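Local atomic coordinates of nitrite oxidoreductase subunit A (Kuenenia stuttgartiensis, PDB entry 7B04), a protein that belongs to the molybdopterin oxidoreductase family and holds two MD1 molecules, a molybdenum atom and an iron-sulfur cluster. Residues D292-Q304 and L309-V323. Residues are numbered along the deposited sequence; the frame is centred on the assembly and turned at random.
Sequences DMNDVRFSKLLIQ and LIENKMPEAHWVTEV. With MD1 (phosphoric acid 4-(2-amino-4-oxo-3,4,5,6,-tetrahydro-pteridin-6-yl)-2-hydroxy-3,4-dimercapto-but-3-en-yl ester guanylate ester), chain C.
Trp319 lies with one face of its indole against the backbone and first side-chain carbon of Asn294, a worked example of how an aromatic plate can seat a turn on a helix. The CH-pi contact is almost perpendicular: Asn294 CB stands 3.5 Å from the centroid of the six-membered ring of Trp319, 8° off its normal. His318 CE1 covers the opposite face, so the indole is sandwiched, while Trp110 meets it edge-to-face.

Charge joins the segments at Arg297. With CG anti to the backbone N (chi1 -161°) and a bend at chi3, its chain runs past the indole and sets Trp319 CZ3 over the centre of one guanidinium face, the two planes 57° apart. The same guanidinium makes a salt bridge from its edge, Arg297 NH2 to Glu322 OE1 at 2.7 Å, nearly along the C-O axis of the carboxylate. The indole and carboxylate together thus probably limit rotation of the guanidinium.

Van der Waals packing carries much of the rest. The thioether of Met293 crosses Glu316 at about a right angle, SD resting 3.6 Å from Glu316 CB, and its bent end carries CE toward Leu309 CD1. Glu316 itself is turned to a salt bridge with Arg113. Nearer the strand, Leu302 CD2 meets Val320 CG2, and the polar amide of Gln304 is laid across Leu309, with NE2 against the carbons CB and CD2.

Strand 301-304 is central in a five-stranded parallel sheet, and the chain leaves it through helices 309-312 and 314-321 toward neighbouring strand 329-332: a beta-alpha-beta crossover. Around the junction of the two helices the chain borders MD1 and the iron-sulfur cluster: Asn312 ND2 hydrogen-bonds to MD1 O1B at 2.9 Å and Pro315 touches the cluster, as befits the pocket for MD1 and the iron-sulfur cluster in a molybdopterin oxidoreductase.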
ATOM      1  N   ASP B 292      -9.290   4.445  19.902  1.00 38.73           N
ATOM      2  CA  ASP B 292      -7.872   4.121  19.818  1.00 36.91           C
ATOM      3  C   ASP B 292      -7.768   2.624  19.563  1.00 44.75           C
ATOM      4  O   ASP B 292      -8.183   1.820  20.404  1.00 42.29           O
ATOM      5  CB  ASP B 292      -7.130   4.503  21.100  1.00 38.27           C
ATOM      6  CG  ASP B 292      -7.078   5.997  21.324  1.00 47.50           C
ATOM      7  OD1 ASP B 292      -7.092   6.752  20.329  1.00 47.48           O
ATOM      8  OD2 ASP B 292      -7.019   6.417  22.498  1.00 50.77           O
ATOM      9  N   MET B 293      -7.202   2.244  18.418  1.00 38.35           N
ATOM     10  CA  MET B 293      -7.323   0.872  17.940  1.00 38.87           C
ATOM     11  C   MET B 293      -6.610  -0.161  18.805  1.00 37.38           C
ATOM     12  O   MET B 293      -6.744  -1.350  18.533  1.00 39.55           O
ATOM     13  CB  MET B 293      -6.868   0.772  16.483  1.00 39.37           C
ATOM     14  CG  MET B 293      -7.404   1.910  15.634  1.00 47.74           C
ATOM     15  SD  MET B 293      -7.051   1.751  13.876  1.00 67.31           S
ATOM     16  CE  MET B 293      -7.769   0.146  13.532  1.00 35.76           C
ATOM     17  N   ASN B 294      -5.807   0.223  19.793  1.00 31.68           N
ATOM     18  CA  ASN B 294      -5.384  -0.813  20.732  1.00 35.76           C
ATOM     19  C   ASN B 294      -6.590  -1.390  21.475  1.00 38.20           C
ATOM     20  O   ASN B 294      -6.550  -2.537  21.938  1.00 34.65           O
ATOM     21  CB  ASN B 294      -4.314  -0.295  21.694  1.00 35.85           C
ATOM     22  CG  ASN B 294      -4.765   0.896  22.497  1.00 41.58           C
ATOM     23  OD1 ASN B 294      -5.868   1.410  22.317  1.00 49.52           O
ATOM     24  ND2 ASN B 294      -3.905   1.347  23.401  1.00 36.14           N
ATOM     25  N   ASP B 295      -7.673  -0.608  21.590  1.00 35.42           N
ATOM     26  CA  ASP B 295      -8.879  -1.064  22.277  1.00 42.73           C
ATOM     27  C   ASP B 295      -9.572  -2.199  21.529  1.00 35.37           C
ATOM     28  O   ASP B 295     -10.160  -3.082  22.163  1.00 36.56           O
ATOM     29  CB  ASP B 295      -9.829   0.133  22.443  1.00 46.81           C
ATOM     30  CG  ASP B 295     -11.048  -0.157  23.321  1.00 50.96           C
ATOM     31  OD1 ASP B 295     -11.461  -1.320  23.483  1.00 50.94           O
ATOM     32  OD2 ASP B 295     -11.620   0.819  23.852  1.00 56.10           O
ATOM     33  N   VAL B 296      -9.488  -2.230  20.193  1.00 28.83           N
ATOM     34  CA  VAL B 296     -10.171  -3.301  19.463  1.00 33.87           C
ATOM     35  C   VAL B 296      -9.628  -4.668  19.872  1.00 37.23           C
ATOM     36  O   VAL B 296     -10.364  -5.663  19.866  1.00 34.91           O
ATOM     37  CB  VAL B 296     -10.133  -3.080  17.932  1.00 31.23           C
ATOM     38  CG1 VAL B 296      -8.754  -2.933  17.412  1.00 30.97           C
ATOM     39  CG2 VAL B 296     -10.800  -4.213  17.229  1.00 41.11           C
ATOM     40  N   ARG B 297      -8.354  -4.745  20.271  1.00 39.26           N
ATOM     41  CA  ARG B 297      -7.821  -6.037  20.687  1.00 35.01           C
ATOM     42  C   ARG B 297      -8.428  -6.505  22.005  1.00 42.16           C
ATOM     43  O   ARG B 297      -8.175  -7.641  22.419  1.00 38.83           O
ATOM     44  CB  ARG B 297      -6.290  -5.978  20.802  1.00 30.23           C
ATOM     45  CG  ARG B 297      -5.606  -7.351  20.782  1.00 33.26           C
ATOM     46  CD  ARG B 297      -4.087  -7.257  20.664  1.00 33.61           C
ATOM     47  NE  ARG B 297      -3.438  -6.883  21.919  1.00 38.90           N
ATOM     48  CZ  ARG B 297      -2.125  -6.734  22.062  1.00 38.62           C
ATOM     49  NH1 ARG B 297      -1.618  -6.391  23.239  1.00 36.80           N
ATOM     50  NH2 ARG B 297      -1.316  -6.937  21.030  1.00 37.01           N
ATOM     51  N   PHE B 298      -9.227  -5.662  22.663  1.00 44.33           N
ATOM     52  CA  PHE B 298     -10.035  -6.108  23.791  1.00 46.78           C
ATOM     53  C   PHE B 298     -11.304  -6.824  23.342  1.00 51.16           C
ATOM     54  O   PHE B 298     -11.900  -7.555  24.139  1.00 47.95           O
ATOM     55  CB  PHE B 298     -10.415  -4.919  24.681  1.00 38.78           C
ATOM     56  CG  PHE B 298      -9.263  -4.336  25.451  1.00 42.75           C
ATOM     57  CD1 PHE B 298      -8.102  -5.062  25.654  1.00 45.54           C
ATOM     58  CD2 PHE B 298      -9.347  -3.057  25.978  1.00 42.05           C
ATOM     59  CE1 PHE B 298      -7.046  -4.522  26.366  1.00 40.14           C
ATOM     60  CE2 PHE B 298      -8.294  -2.513  26.691  1.00 43.83           C
ATOM     61  CZ  PHE B 298      -7.143  -3.247  26.886  1.00 36.66           C
ATOM     62  N   SER B 299     -11.729  -6.627  22.093  1.00 45.71           N
ATOM     63  CA  SER B 299     -12.968  -7.225  21.609  1.00 42.75           C
ATOM     64  C   SER B 299     -12.848  -8.743  21.533  1.00 42.71           C
ATOM     65  O   SER B 299     -11.792  -9.282  21.192  1.00 48.20           O
ATOM     66  CB  SER B 299     -13.326  -6.660  20.234  1.00 42.14           C
ATOM     67  OG  SER B 299     -13.568  -5.265  20.297  1.00 42.21           O
ATOM     68  N   LYS B 300     -13.946  -9.435  21.858  1.00 42.59           N
ATOM     69  CA  LYS B 300     -13.994 -10.889  21.767  1.00 43.70           C
ATOM     70  C   LYS B 300     -14.872 -11.426  20.643  1.00 49.27           C
ATOM     71  O   LYS B 300     -14.672 -12.571  20.226  1.00 54.80           O
ATOM     72  CB  LYS B 300     -14.443 -11.487  23.108  1.00 37.45           C
ATOM     73  CG  LYS B 300     -13.477 -11.150  24.237  1.00 52.16           C
ATOM     74  CD  LYS B 300     -12.055 -11.579  23.878  1.00 52.23           C
ATOM     75  CE  LYS B 300     -11.049 -11.176  24.949  1.00 56.79           C
ATOM     76  NZ  LYS B 300      -9.645 -11.496  24.554  1.00 48.85           N
ATOM     77  N   LEU B 301     -15.854 -10.664  20.163  1.00 39.81           N
ATOM     78  CA  LEU B 301     -16.472 -10.939  18.867  1.00 36.00           C
ATOM     79  C   LEU B 301     -16.480  -9.630  18.099  1.00 45.94           C
ATOM     80  O   LEU B 301     -17.215  -8.699  18.447  1.00 42.93           O
ATOM     81  CB  LEU B 301     -17.885 -11.509  18.987  1.00 45.11           C
ATOM     82  CG  LEU B 301     -18.543 -11.594  17.601  1.00 44.56           C
ATOM     83  CD1 LEU B 301     -18.237 -12.909  16.906  1.00 44.63           C
ATOM     84  CD2 LEU B 301     -20.045 -11.372  17.676  1.00 39.38           C
ATOM     85  N   LEU B 302     -15.672  -9.579  17.052  1.00 55.01           N
ATOM     86  CA  LEU B 302     -15.423  -8.366  16.294  1.00 42.46           C
ATOM     87  C   LEU B 302     -16.046  -8.487  14.910  1.00 44.71           C
ATOM     88  O   LEU B 302     -15.682  -9.383  14.143  1.00 48.14           O
ATOM     89  CB  LEU B 302     -13.924  -8.123  16.207  1.00 38.17           C
ATOM     90  CG  LEU B 302     -13.597  -6.922  15.366  1.00 38.60           C
ATOM     91  CD1 LEU B 302     -14.298  -5.800  16.031  1.00 45.91           C
ATOM     92  CD2 LEU B 302     -12.156  -6.743  15.521  1.00 29.92           C
ATOM     93  N   ILE B 303     -16.941  -7.559  14.577  1.00 41.88           N
ATOM     94  CA  ILE B 303     -17.717  -7.608  13.343  1.00 42.94           C
ATOM     95  C   ILE B 303     -17.273  -6.483  12.419  1.00 40.83           C
ATOM     96  O   ILE B 303     -17.146  -5.328  12.845  1.00 42.80           O
ATOM     97  CB  ILE B 303     -19.225  -7.522  13.635  1.00 44.18           C
ATOM     98  CG1 ILE B 303     -19.679  -8.731  14.457  1.00 41.53           C
ATOM     99  CG2 ILE B 303     -20.024  -7.424  12.340  1.00 38.10           C
ATOM    100  CD1 ILE B 303     -21.030  -8.553  15.105  1.00 42.27           C
ATOM    101  N   GLN B 304     -17.052  -6.825  11.150  1.00 39.03           N
ATOM    102  CA  GLN B 304     -16.572  -5.897  10.132  1.00 33.65           C
ATOM    103  C   GLN B 304     -17.552  -5.943   8.970  1.00 39.77           C
ATOM    104  O   GLN B 304     -17.762  -7.009   8.382  1.00 40.61           O
ATOM    105  CB  GLN B 304     -15.160  -6.274   9.653  1.00 42.91           C
ATOM    106  CG  GLN B 304     -14.015  -5.725  10.491  1.00 45.93           C
ATOM    107  CD  GLN B 304     -12.802  -6.644  10.488  1.00 47.71           C
ATOM    108  OE1 GLN B 304     -12.937  -7.868  10.472  1.00 44.04           O
ATOM    109  NE2 GLN B 304     -11.612  -6.055  10.493  1.00 50.61           N
ATOM    110  N   LEU B 309     -10.048  -3.499   7.103  1.00 43.66           N
ATOM    111  CA  LEU B 309      -9.120  -3.077   8.180  1.00 47.47           C
ATOM    112  C   LEU B 309      -7.684  -3.454   7.809  1.00 44.31           C
ATOM    113  O   LEU B 309      -6.794  -2.706   8.132  1.00 35.43           O
ATOM    114  CB  LEU B 309      -9.579  -3.711   9.495  1.00 35.69           C
ATOM    115  CG  LEU B 309      -9.628  -2.785  10.706  1.00 38.79           C
ATOM    116  CD1 LEU B 309      -9.801  -1.338  10.317  1.00 30.94           C
ATOM    117  CD2 LEU B 309     -10.708  -3.196  11.672  1.00 30.93           C
ATOM    118  N   ILE B 310      -7.504  -4.611   7.182  1.00 52.72           N
ATOM    119  CA  ILE B 310      -6.203  -5.169   6.727  1.00 38.22           C
ATOM    120  C   ILE B 310      -5.538  -4.290   5.674  1.00 37.23           C
ATOM    121  O   ILE B 310      -4.340  -4.232   5.709  1.00 41.40           O
ATOM    122  CB  ILE B 310      -6.401  -6.599   6.227  1.00 37.39           C
ATOM    123  CG1 ILE B 310      -6.539  -7.574   7.387  1.00 32.12           C
ATOM    124  CG2 ILE B 310      -5.267  -6.987   5.321  1.00 38.59           C
ATOM    125  CD1 ILE B 310      -7.109  -6.948   8.593  1.00 33.09           C
ATOM    126  N   GLU B 311      -6.267  -3.666   4.752  1.00 43.76           N
ATOM    127  CA  GLU B 311      -5.553  -2.893   3.743  1.00 40.09           C
ATOM    128  C   GLU B 311      -5.607  -1.392   3.963  1.00 40.51           C
ATOM    129  O   GLU B 311      -4.862  -0.664   3.296  1.00 45.37           O
ATOM    130  CB  GLU B 311      -6.131  -3.112   2.335  1.00 36.96           C
ATOM    131  CG  GLU B 311      -6.258  -4.496   1.773  1.00 38.81           C
ATOM    132  CD  GLU B 311      -6.622  -4.405   0.300  1.00 48.75           C
ATOM    133  OE1 GLU B 311      -6.474  -3.301  -0.268  1.00 43.77           O
ATOM    134  OE2 GLU B 311      -7.069  -5.404  -0.290  1.00 58.61           O
ATOM    135  N   ASN B 312      -6.448  -0.903   4.869  1.00 42.63           N
ATOM    136  CA  ASN B 312      -6.641   0.533   4.976  1.00 43.61           C
ATOM    137  C   ASN B 312      -6.383   1.111   6.359  1.00 39.83           C
ATOM    138  O   ASN B 312      -6.584   2.313   6.553  1.00 47.26           O
ATOM    139  CB  ASN B 312      -8.065   0.886   4.526  1.00 38.13           C
ATOM    140  CG  ASN B 312      -8.309   0.540   3.065  1.00 36.45           C
ATOM    141  OD1 ASN B 312      -7.485   0.838   2.200  1.00 40.90           O
ATOM    142  ND2 ASN B 312      -9.433  -0.111   2.788  1.00 39.30           N
ATOM    143  N   LYS B 313      -5.972   0.298   7.325  1.00 37.28           N
ATOM    144  CA  LYS B 313      -5.447   0.778   8.600  1.00 35.14           C
ATOM    145  C   LYS B 313      -4.279  -0.118   8.997  1.00 37.10           C
ATOM    146  O   LYS B 313      -4.170  -0.577  10.133  1.00 43.70           O
ATOM    147  CB  LYS B 313      -6.530   0.831   9.684  1.00 33.39           C
ATOM    148  CG  LYS B 313      -7.740   1.693   9.319  1.00 34.29           C
ATOM    149  CD  LYS B 313      -7.714   3.052  10.004  1.00 28.37           C
ATOM    150  CE  LYS B 313      -8.712   4.023   9.373  1.00 33.90           C
ATOM    151  NZ  LYS B 313      -8.597   4.082   7.887  1.00 40.05           N
ATOM    152  N   MET B 314      -3.389  -0.375   8.034  1.00 36.02           N
ATOM    153  CA  MET B 314      -2.412  -1.455   8.172  1.00 34.02           C
ATOM    154  C   MET B 314      -1.530  -1.351   9.414  1.00 32.82           C
ATOM    155  O   MET B 314      -1.312  -2.389  10.065  1.00 34.89           O
ATOM    156  CB  MET B 314      -1.594  -1.574   6.876  1.00 33.96           C
ATOM    157  CG  MET B 314      -1.100  -0.286   6.243  1.00 37.53           C
ATOM    158  SD  MET B 314      -0.232  -0.534   4.699  1.00 44.48           S
ATOM    159  CE  MET B 314      -1.580  -1.213   3.772  1.00 35.49           C
ATOM    160  N   PRO B 315      -0.969  -0.189   9.788  1.00 32.63           N
ATOM    161  CA  PRO B 315      -0.078  -0.196  10.966  1.00 31.76           C
ATOM    162  C   PRO B 315      -0.781  -0.575  12.260  1.00 35.80           C
ATOM    163  O   PRO B 315      -0.118  -1.056  13.186  1.00 33.08           O
ATOM    164  CB  PRO B 315       0.473   1.234  11.017  1.00 27.62           C
ATOM    165  CG  PRO B 315      -0.401   2.020  10.146  1.00 36.39           C
ATOM    166  CD  PRO B 315      -0.933   1.126   9.114  1.00 37.95           C
ATOM    167  N   GLU B 316      -2.100  -0.429  12.331  1.00 36.33           N
ATOM    168  CA  GLU B 316      -2.839  -0.816  13.523  1.00 34.89           C
ATOM    169  C   GLU B 316      -3.637  -2.086  13.307  1.00 35.62           C
ATOM    170  O   GLU B 316      -4.366  -2.518  14.207  1.00 40.53           O
ATOM    171  CB  GLU B 316      -3.799   0.297  13.954  1.00 35.56           C
ATOM    172  CG  GLU B 316      -3.340   1.708  13.641  1.00 40.76           C
ATOM    173  CD  GLU B 316      -2.385   2.275  14.669  1.00 40.50           C
ATOM    174  OE1 GLU B 316      -1.984   1.521  15.578  1.00 28.11           O
ATOM    175  OE2 GLU B 316      -2.060   3.479  14.579  1.00 37.84           O
ATOM    176  N   ALA B 317      -3.494  -2.708  12.137  1.00 32.93           N
ATOM    177  CA  ALA B 317      -4.276  -3.900  11.832  1.00 33.70           C
ATOM    178  C   ALA B 317      -3.919  -5.051  12.762  1.00 34.61           C
ATOM    179  O   ALA B 317      -4.763  -5.899  13.061  1.00 30.33           O
ATOM    180  CB  ALA B 317      -4.081  -4.298  10.373  1.00 31.19           C
ATOM    181  N   HIS B 318      -2.680  -5.089  13.255  1.00 38.37           N
ATOM    182  CA  HIS B 318      -2.289  -6.175  14.145  1.00 37.98           C
ATOM    183  C   HIS B 318      -3.167  -6.232  15.387  1.00 37.25           C
ATOM    184  O   HIS B 318      -3.284  -7.294  16.006  1.00 36.97           O
ATOM    185  CB  HIS B 318      -0.818  -6.028  14.544  1.00 38.14           C
ATOM    186  CG  HIS B 318      -0.580  -5.000  15.607  1.00 37.15           C
ATOM    187  ND1 HIS B 318      -0.632  -5.297  16.951  1.00 32.91           N
ATOM    188  CD2 HIS B 318      -0.294  -3.680  15.522  1.00 34.22           C
ATOM    189  CE1 HIS B 318      -0.388  -4.202  17.649  1.00 38.15           C
ATOM    190  NE2 HIS B 318      -0.179  -3.208  16.806  1.00 32.55           N
ATOM    191  N   TRP B 319      -3.798  -5.117  15.757  1.00 39.40           N
ATOM    192  CA  TRP B 319      -4.755  -5.139  16.857  1.00 37.28           C
ATOM    193  C   TRP B 319      -5.981  -5.996  16.542  1.00 38.59           C
ATOM    194  O   TRP B 319      -6.618  -6.519  17.466  1.00 42.26           O
ATOM    195  CB  TRP B 319      -5.179  -3.710  17.197  1.00 29.85           C
ATOM    196  CG  TRP B 319      -4.044  -2.816  17.616  1.00 33.56           C
ATOM    197  CD1 TRP B 319      -3.515  -1.772  16.914  1.00 34.11           C
ATOM    198  CD2 TRP B 319      -3.300  -2.892  18.838  1.00 34.75           C
ATOM    199  NE1 TRP B 319      -2.491  -1.193  17.622  1.00 35.60           N
ATOM    200  CE2 TRP B 319      -2.340  -1.861  18.808  1.00 35.62           C
ATOM    201  CE3 TRP B 319      -3.356  -3.730  19.954  1.00 34.17           C
ATOM    202  CZ2 TRP B 319      -1.441  -1.650  19.850  1.00 38.55           C
ATOM    203  CZ3 TRP B 319      -2.463  -3.518  20.989  1.00 30.98           C
ATOM    204  CH2 TRP B 319      -1.519  -2.487  20.929  1.00 36.58           C
ATOM    205  N   VAL B 320      -6.334  -6.157  15.265  1.00 37.99           N
ATOM    206  CA  VAL B 320      -7.467  -7.014  14.908  1.00 36.48           C
ATOM    207  C   VAL B 320      -7.023  -8.433  14.576  1.00 39.32           C
ATOM    208  O   VAL B 320      -7.667  -9.397  14.997  1.00 40.91           O
ATOM    209  CB  VAL B 320      -8.320  -6.407  13.767  1.00 32.22           C
ATOM    210  CG1 VAL B 320      -7.588  -6.364  12.453  1.00 32.20           C
ATOM    211  CG2 VAL B 320      -9.553  -7.246  13.572  1.00 34.20           C
ATOM    212  N   THR B 321      -5.939  -8.588  13.807  1.00 37.68           N
ATOM    213  CA  THR B 321      -5.468  -9.921  13.445  1.00 39.95           C
ATOM    214  C   THR B 321      -5.193 -10.768  14.677  1.00 38.86           C
ATOM    215  O   THR B 321      -5.308 -11.998  14.625  1.00 44.17           O
ATOM    216  CB  THR B 321      -4.206  -9.828  12.582  1.00 36.54           C
ATOM    217  OG1 THR B 321      -3.153  -9.213  13.336  1.00 41.16           O
ATOM    218  CG2 THR B 321      -4.473  -9.013  11.329  1.00 37.72           C
ATOM    219  N   GLU B 322      -4.831 -10.135  15.787  1.00 38.02           N
ATOM    220  CA  GLU B 322      -4.468 -10.832  17.011  1.00 44.75           C
ATOM    221  C   GLU B 322      -5.678 -11.137  17.887  1.00 43.07           C
ATOM    222  O   GLU B 322      -5.508 -11.658  18.994  1.00 43.27           O
ATOM    223  CB  GLU B 322      -3.433 -10.016  17.791  1.00 37.09           C
ATOM    224  CG  GLU B 322      -2.088  -9.932  17.084  1.00 37.11           C
ATOM    225  CD  GLU B 322      -1.181  -8.861  17.657  1.00 44.81           C
ATOM    226  OE1 GLU B 322      -1.610  -8.143  18.583  1.00 43.26           O
ATOM    227  OE2 GLU B 322      -0.037  -8.731  17.170  1.00 46.14           O
ATOM    228  N   VAL B 323      -6.890 -10.823  17.422  1.00 43.34           N
ATOM    229  CA  VAL B 323      -8.086 -11.185  18.175  1.00 40.42           C
ATOM    230  C   VAL B 323      -8.367 -12.678  18.043  1.00 44.25           C
ATOM    231  O   VAL B 323      -8.923 -13.295  18.960  1.00 46.74           O
ATOM    232  CB  VAL B 323      -9.281 -10.336  17.701  1.00 38.85           C
ATOM    233  CG1 VAL B 323     -10.585 -10.808  18.332  1.00 38.91           C
ATOM    234  CG2 VAL B 323      -9.042  -8.868  18.010  1.00 40.66           C
TER
HETATM  235  PB  MD1 C5802     -12.558   1.709   3.759  1.00 36.20           P
HETATM  236  O3B MD1 C5802     -13.392   1.856   2.347  1.00 44.27           O
HETATM  237  O1B MD1 C5802     -12.088   0.283   3.922  1.00 28.88           O
HETATM  238  O2B MD1 C5802     -13.460   2.076   4.913  1.00 35.60           O
HETATM  239  O3A MD1 C5802     -11.260   2.728   3.714  1.00 36.39           O
HETATM  240  C10 MD1 C5802     -11.442   4.117   3.743  1.00 37.46           C
HETATM  241  C11 MD1 C5802     -10.257   4.763   4.517  1.00 43.16           C
HETATM  242  O11 MD1 C5802      -8.980   3.856   4.173  1.00 50.40           O
HETATM  243  C12 MD1 C5802     -10.195   6.073   4.234  1.00 40.85           C
HETATM  244  S12 MD1 C5802     -11.745   6.995   4.023  1.00 39.87           S
HETATM  245  C13 MD1 C5802      -8.917   6.944   4.109  1.00 39.75           C
HETATM  246  S13 MD1 C5802      -9.183   8.699   3.732  1.00 48.04           S
HETATM  247  C14 MD1 C5802      -7.557   6.487   4.203  1.00 40.94           C
HETATM  248  N15 MD1 C5802      -7.370   5.543   2.920  1.00 39.94           N
HETATM  249  C16 MD1 C5802      -6.228   4.729   2.998  1.00 36.28           C
HETATM  250  C15 MD1 C5802      -5.365   4.454   1.818  1.00 37.91           C
HETATM  251  O14 MD1 C5802      -5.623   4.931   0.764  1.00 39.34           O
HETATM  252  N17 MD1 C5802      -4.175   3.574   1.978  1.00 48.18           N
HETATM  253  C17 MD1 C5802      -3.844   2.952   3.355  1.00 47.40           C
HETATM  254  N16 MD1 C5802      -2.681   2.098   3.500  1.00 56.72           N
HETATM  255  N18 MD1 C5802      -4.721   3.229   4.554  1.00 47.84           N
HETATM  256  C20 MD1 C5802      -5.875   4.080   4.417  1.00 44.69           C
HETATM  257  N8  MD1 C5802      -6.726   4.367   5.501  1.00 39.45           N
HETATM  258  C7  MD1 C5802      -7.124   5.922   5.531  1.00 40.19           C
HETATM  259  PA  MD1 C5802     -13.502   0.681   1.195  1.00 35.35           P
HETATM  260  O1A MD1 C5802     -13.948   1.325  -0.093  1.00 44.99           O
HETATM  261  O2A MD1 C5802     -12.141   0.054   1.016  1.00 41.02           O
HETATM  262  O5' MD1 C5802     -14.588  -0.487   1.612  1.00 29.29           O
HETATM  263  C5' MD1 C5802     -14.179  -1.535   2.439  1.00 36.14           C
HETATM  264  C4' MD1 C5802     -14.879  -2.880   2.037  1.00 42.65           C
HETATM  265  O4' MD1 C5802     -16.433  -2.741   1.988  1.00 48.36           O
HETATM  266  C1' MD1 C5802     -16.806  -3.484   0.675  1.00 45.71           C
HETATM  267  N9  MD1 C5802     -18.130  -3.058   0.151  1.00 44.87           N
HETATM  268  C4  MD1 C5802     -19.235  -3.381   0.815  1.00 42.46           C
HETATM  269  N3  MD1 C5802     -19.454  -4.137   2.081  1.00 41.72           N
HETATM  270  C2  MD1 C5802     -20.810  -4.341   2.587  1.00 41.86           C
HETATM  271  N2  MD1 C5802     -21.021  -5.076   3.821  1.00 43.97           N
HETATM  272  N1  MD1 C5802     -21.938  -3.812   1.860  1.00 51.41           N
HETATM  273  C6  MD1 C5802     -21.720  -3.089   0.645  1.00 47.37           C
HETATM  274  O6  MD1 C5802     -22.641  -2.650   0.044  1.00 48.93           O
HETATM  275  C5  MD1 C5802     -20.294  -2.880   0.121  1.00 43.66           C
HETATM  276  N7  MD1 C5802     -19.822  -2.259  -0.957  1.00 45.79           N
HETATM  277  C8  MD1 C5802     -18.477  -2.365  -0.950  1.00 43.04           C
HETATM  278  C2' MD1 C5802     -15.863  -3.125  -0.099  1.00 49.23           C
HETATM  279  O2' MD1 C5802     -15.765  -4.020  -1.244  1.00 52.34           O
HETATM  280  C3' MD1 C5802     -14.517  -3.245   0.865  1.00 43.19           C
HETATM  281  O3' MD1 C5802     -14.064  -4.629   0.915  1.00 39.13           O